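Local coordinates for surface-associated protein CshB (Streptococcus gordonii, PDB 6YZG) that probably mediates adhesion of this streptococcus as a cell-wall-anchored surface adhesin, its non-repetitive domain 2 being linked to fibronectin binding, at residues Asn149-Trp163 and Gly218-Ser230. Sequence-based numbering, arbitrary orientation.
Sequences NPGEFAIFTTNGTGW and GGLGSQVFGPNRS
F156 and F225 trade two backbone hydrogen bonds, F156 N to F225 O and F225 N to F156 O, each 2.9 Å, and so form the hydrogen-bonded pair of a short antiparallel beta ladder within non-repetitive domain 2. T158 N extends the ladder to Q223 O at 3.1 Å. Where the strands end, the loops pair again: W163 N donates to S222 O, and G221 N, inside the type II turn from G219 to S222, reaches W163 O at 2.8 Å. Toward the other end direct pairing gives way to water, an illustration of how a sheet tolerates an interruption. The cis peptide before P227 lies at the break in the second strand; one water links A154 O to N228 N, and another accepts from A154 N and lies within bonding distance of N228 O and E152 O. The opposite edge of 153-158 pairs with a strand of the second subunit, carrying the sheet across the interface.

Side chains pack on both faces of the ladder. I155 CG1, opposite the carbonyl carbon (chi1 -61°), is carried to P227 CD, and CG2 meets V224 CG1 at 3.7 Å; P227 CG packs on F153 CD1. P150 CD lies over one face of the R229 guanidinium, offset toward its rim, while R229 NE bonds A148 O. On the side of F156 and F225, F225 CB makes a CH-pi contact with the face of W163, 3.8 Å from the centroid of its five-membered ring and 22° off the normal.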
loop_
_atom_site.group_PDB
_atom_site.type_symbol
_atom_site.label_atom_id
_atom_site.label_comp_id
_atom_site.label_asym_id
_atom_site.label_seq_id
_atom_site.Cartn_x
_atom_site.Cartn_y
_atom_site.Cartn_z
ATOM N N ASN A 149 -3.860 -3.305 -3.808
ATOM C CA ASN A 149 -2.683 -3.756 -4.553
ATOM C C ASN A 149 -3.187 -4.350 -5.871
ATOM O O ASN A 149 -4.390 -4.485 -6.106
ATOM C CB ASN A 149 -1.867 -4.653 -3.634
ATOM C CG ASN A 149 -2.480 -5.987 -3.336
ATOM O OD1 ASN A 149 -2.944 -6.666 -4.249
ATOM N ND2 ASN A 149 -2.402 -6.408 -2.073
ATOM N N PRO A 150 -2.316 -4.709 -6.822
ATOM C CA PRO A 150 -2.742 -5.182 -8.122
ATOM C C PRO A 150 -3.586 -6.460 -8.130
ATOM O O PRO A 150 -4.170 -6.718 -9.173
ATOM C CB PRO A 150 -1.403 -5.435 -8.851
ATOM C CG PRO A 150 -0.466 -4.486 -8.172
ATOM C CD PRO A 150 -0.848 -4.577 -6.719
ATOM N N GLY A 151 -3.659 -7.243 -7.060
ATOM C CA GLY A 151 -4.551 -8.403 -6.966
ATOM C C GLY A 151 -5.813 -8.163 -6.188
ATOM O O GLY A 151 -6.471 -9.132 -5.864
ATOM N N GLU A 152 -6.119 -6.915 -5.882
ATOM C CA GLU A 152 -7.320 -6.560 -5.074
ATOM C C GLU A 152 -8.232 -5.744 -5.989
ATOM O O GLU A 152 -7.791 -4.730 -6.508
ATOM C CB GLU A 152 -7.010 -5.798 -3.781
ATOM C CG GLU A 152 -6.112 -6.598 -2.838
ATOM C CD GLU A 152 -5.700 -5.863 -1.573
ATOM O OE1 GLU A 152 -5.220 -4.724 -1.703
ATOM O OE2 GLU A 152 -5.877 -6.404 -0.481
ATOM N N PHE A 153 -9.467 -6.198 -6.215
ATOM C CA PHE A 153 -10.365 -5.602 -7.220
ATOM C C PHE A 153 -11.585 -5.005 -6.550
ATOM O O PHE A 153 -12.278 -5.684 -5.766
ATOM C CB PHE A 153 -10.790 -6.675 -8.234
ATOM C CG PHE A 153 -9.657 -7.483 -8.849
ATOM C CD1 PHE A 153 -8.464 -6.886 -9.209
ATOM C CD2 PHE A 153 -9.786 -8.826 -8.971
ATOM C CE1 PHE A 153 -7.442 -7.641 -9.750
ATOM C CE2 PHE A 153 -8.739 -9.623 -9.424
ATOM C CZ PHE A 153 -7.605 -9.007 -9.905
ATOM N N ALA A 154 -11.908 -3.770 -6.943
ATOM C CA ALA A 154 -13.231 -3.160 -6.672
ATOM C C ALA A 154 -13.727 -2.565 -7.983
ATOM O O ALA A 154 -13.014 -1.805 -8.653
ATOM C CB ALA A 154 -13.147 -2.153 -5.558
ATOM N N ILE A 155 -14.952 -2.930 -8.318
ATOM C CA ILE A 155 -15.584 -2.567 -9.612
ATOM C C ILE A 155 -16.898 -1.871 -9.272
ATOM O O ILE A 155 -17.663 -2.392 -8.453
ATOM C CB ILE A 155 -15.830 -3.804 -10.494
ATOM C CG1 ILE A 155 -14.495 -4.489 -10.821
ATOM C CG2 ILE A 155 -16.592 -3.420 -11.745
ATOM C CD1 ILE A 155 -14.675 -5.909 -11.323
ATOM N N PHE A 156 -17.245 -0.809 -9.977
ATOM C CA PHE A 156 -18.461 -0.006 -9.800
ATOM C C PHE A 156 -19.287 -0.051 -11.071
ATOM O O PHE A 156 -18.720 0.227 -12.154
ATOM C CB PHE A 156 -18.084 1.439 -9.483
ATOM C CG PHE A 156 -17.113 1.626 -8.335
ATOM C CD1 PHE A 156 -15.764 1.377 -8.567
ATOM C CD2 PHE A 156 -17.543 1.948 -7.053
ATOM C CE1 PHE A 156 -14.843 1.526 -7.546
ATOM C CE2 PHE A 156 -16.609 2.087 -6.023
ATOM C CZ PHE A 156 -15.269 1.863 -6.297
ATOM N N THR A 157 -20.574 -0.324 -10.938
ATOM C CA THR A 157 -21.481 -0.288 -12.102
ATOM C C THR A 157 -22.607 0.693 -11.840
ATOM O O THR A 157 -23.004 0.981 -10.723
ATOM C CB THR A 157 -22.002 -1.661 -12.500
ATOM O OG1 THR A 157 -22.934 -2.085 -11.507
ATOM C CG2 THR A 157 -20.886 -2.677 -12.657
ATOM N N THR A 158 -23.158 1.193 -12.960
ATOM C CA THR A 158 -24.272 2.138 -12.902
ATOM C C THR A 158 -25.200 1.910 -14.109
ATOM O O THR A 158 -24.735 1.486 -15.175
ATOM C CB THR A 158 -23.764 3.588 -12.925
ATOM O OG1 THR A 158 -24.887 4.465 -12.827
ATOM C CG2 THR A 158 -22.915 3.928 -14.148
ATOM N N ASN A 159 -26.477 2.252 -13.961
ATOM C CA ASN A 159 -27.380 2.390 -15.110
ATOM C C ASN A 159 -27.679 3.860 -15.361
ATOM O O ASN A 159 -28.540 4.162 -16.208
ATOM C CB ASN A 159 -28.653 1.541 -14.950
ATOM C CG ASN A 159 -29.614 2.151 -14.005
ATOM O OD1 ASN A 159 -29.310 3.076 -13.254
ATOM N ND2 ASN A 159 -30.827 1.599 -13.977
ATOM N N GLY A 160 -26.940 4.776 -14.754
ATOM C CA GLY A 160 -26.999 6.210 -15.045
ATOM C C GLY A 160 -25.922 6.654 -15.986
ATOM O O GLY A 160 -25.418 5.846 -16.795
ATOM N N THR A 161 -25.520 7.895 -15.900
ATOM C CA THR A 161 -24.492 8.416 -16.797
ATOM C C THR A 161 -23.185 7.670 -16.595
ATOM O O THR A 161 -22.829 7.284 -15.489
ATOM C CB THR A 161 -24.349 9.923 -16.692
ATOM O OG1 THR A 161 -23.945 10.307 -15.379
ATOM C CG2 THR A 161 -25.644 10.615 -17.037
ATOM N N GLY A 162 -22.401 7.559 -17.626
ATOM C CA GLY A 162 -21.089 6.938 -17.515
ATOM C C GLY A 162 -20.190 7.703 -16.583
ATOM O O GLY A 162 -20.272 8.927 -16.431
ATOM N N TRP A 163 -19.339 6.951 -15.907
ATOM C CA TRP A 163 -18.565 7.488 -14.772
ATOM C C TRP A 163 -17.750 8.705 -15.140
ATOM O O TRP A 163 -17.020 8.676 -16.153
ATOM C CB TRP A 163 -17.690 6.376 -14.203
ATOM C CG TRP A 163 -18.466 5.252 -13.598
ATOM C CD1 TRP A 163 -18.613 3.989 -14.119
ATOM C CD2 TRP A 163 -19.216 5.245 -12.362
ATOM N NE1 TRP A 163 -19.347 3.207 -13.278
ATOM C CE2 TRP A 163 -19.754 3.951 -12.203
ATOM C CE3 TRP A 163 -19.477 6.216 -11.401
ATOM C CZ2 TRP A 163 -20.482 3.621 -11.060
ATOM C CZ3 TRP A 163 -20.233 5.894 -10.311
ATOM C CH2 TRP A 163 -20.727 4.602 -10.133
ATOM N N GLY A 218 -9.676 3.193 -17.193
ATOM C CA GLY A 218 -10.357 2.265 -16.269
ATOM C C GLY A 218 -11.853 2.412 -16.284
ATOM O O GLY A 218 -12.523 1.946 -15.322
ATOM N N GLY A 219 -12.431 3.009 -17.322
ATOM C CA GLY A 219 -13.861 2.994 -17.533
ATOM C C GLY A 219 -14.552 4.337 -17.435
ATOM O O GLY A 219 -15.796 4.379 -17.452
ATOM N N LEU A 220 -13.839 5.456 -17.415
ATOM C CA LEU A 220 -14.520 6.760 -17.450
ATOM C C LEU A 220 -15.339 6.834 -18.739
ATOM O O LEU A 220 -14.885 6.397 -19.815
ATOM C CB LEU A 220 -13.533 7.924 -17.414
ATOM C CG LEU A 220 -12.698 7.989 -16.168
ATOM C CD1 LEU A 220 -11.726 9.176 -16.236
ATOM C CD2 LEU A 220 -13.514 8.079 -14.886
ATOM N N GLY A 221 -16.538 7.394 -18.648
ATOM C CA GLY A 221 -17.392 7.477 -19.815
ATOM C C GLY A 221 -17.961 6.151 -20.227
ATOM O O GLY A 221 -18.293 5.974 -21.457
ATOM N N SER A 222 -17.971 5.180 -19.340
ATOM C CA SER A 222 -18.693 3.924 -19.484
ATOM C C SER A 222 -19.447 3.668 -18.192
ATOM O O SER A 222 -19.274 4.425 -17.233
ATOM C CB SER A 222 -17.749 2.745 -19.773
ATOM O OG SER A 222 -17.125 2.265 -18.601
ATOM N N GLN A 223 -20.173 2.577 -18.154
ATOM C CA GLN A 223 -20.974 2.247 -16.962
ATOM C C GLN A 223 -20.243 1.261 -16.042
ATOM O O GLN A 223 -20.863 0.844 -15.040
ATOM C CB GLN A 223 -22.374 1.774 -17.353
ATOM C CG GLN A 223 -23.244 2.872 -17.917
ATOM C CD GLN A 223 -24.646 2.477 -18.303
ATOM O OE1 GLN A 223 -25.617 3.255 -18.096
ATOM N NE2 GLN A 223 -24.788 1.327 -18.873
ATOM N N VAL A 224 -18.970 0.968 -16.289
ATOM C CA VAL A 224 -18.167 0.069 -15.439
ATOM C C VAL A 224 -16.853 0.747 -15.127
ATOM O O VAL A 224 -16.101 1.052 -16.070
ATOM C CB VAL A 224 -17.938 -1.269 -16.159
ATOM C CG1 VAL A 224 -17.194 -2.221 -15.218
ATOM C CG2 VAL A 224 -19.255 -1.854 -16.626
ATOM N N PHE A 225 -16.522 0.986 -13.869
ATOM C CA PHE A 225 -15.285 1.629 -13.426
ATOM C C PHE A 225 -14.461 0.701 -12.565
ATOM O O PHE A 225 -14.996 0.046 -11.675
ATOM C CB PHE A 225 -15.585 2.890 -12.618
ATOM C CG PHE A 225 -14.385 3.724 -12.279
ATOM C CD1 PHE A 225 -13.656 4.370 -13.266
ATOM C CD2 PHE A 225 -13.952 3.837 -10.972
ATOM C CE1 PHE A 225 -12.537 5.134 -12.927
ATOM C CE2 PHE A 225 -12.845 4.608 -10.638
ATOM C CZ PHE A 225 -12.143 5.211 -11.628
ATOM N N GLY A 226 -13.173 0.689 -12.860
ATOM C CA GLY A 226 -12.235 -0.126 -12.088
ATOM C C GLY A 226 -12.038 -1.497 -12.704
ATOM O O GLY A 226 -12.669 -1.812 -13.653
ATOM N N PRO A 227 -11.237 -2.365 -12.081
ATOM C CA PRO A 227 -10.530 -2.064 -10.858
ATOM C C PRO A 227 -9.226 -1.274 -11.028
ATOM O O PRO A 227 -8.503 -1.449 -11.904
ATOM C CB PRO A 227 -10.255 -3.473 -10.300
ATOM C CG PRO A 227 -10.033 -4.272 -11.534
ATOM C CD PRO A 227 -11.087 -3.747 -12.484
ATOM N N ASN A 228 -9.011 -0.391 -10.078
ATOM C CA ASN A 228 -7.790 0.432 -10.063
ATOM C C ASN A 228 -7.073 0.377 -8.717
ATOM O O ASN A 228 -7.492 -0.288 -7.819
ATOM C CB ASN A 228 -8.163 1.903 -10.142
ATOM C CG ASN A 228 -9.063 2.215 -11.304
ATOM O OD1 ASN A 228 -8.754 1.913 -12.428
ATOM N ND2 ASN A 228 -10.198 2.807 -10.998
ATOM N N ARG A 229 -5.994 1.157 -8.662
ATOM C CA ARG A 229 -5.241 1.456 -7.416
ATOM C C ARG A 229 -4.771 2.910 -7.465
ATOM O O ARG A 229 -4.440 3.407 -8.515
ATOM C CB ARG A 229 -4.178 0.410 -7.123
ATOM C CG ARG A 229 -3.247 0.055 -8.266
ATOM C CD ARG A 229 -2.411 -1.099 -7.813
ATOM N NE ARG A 229 -1.970 -0.925 -6.446
ATOM C CZ ARG A 229 -0.707 -0.772 -6.108
ATOM N NH1 ARG A 229 -0.363 -0.607 -4.847
ATOM N NH2 ARG A 229 0.205 -0.811 -7.055
ATOM N N SER A 230 -4.827 3.584 -6.320
ATOM C CA SER A 230 -4.354 4.987 -6.150
ATOM C C SER A 230 -2.838 4.988 -6.387
ATOM O O SER A 230 -2.246 3.942 -6.042
ATOM C CB SER A 230 -4.689 5.564 -4.787
ATOM O OG SER A 230 -3.942 6.762 -4.582
HETATM O O HOH W 1 -9.201 -2.401 -7.165
HETATM O O HOH W 2 -11.165 0.207 -8.046
#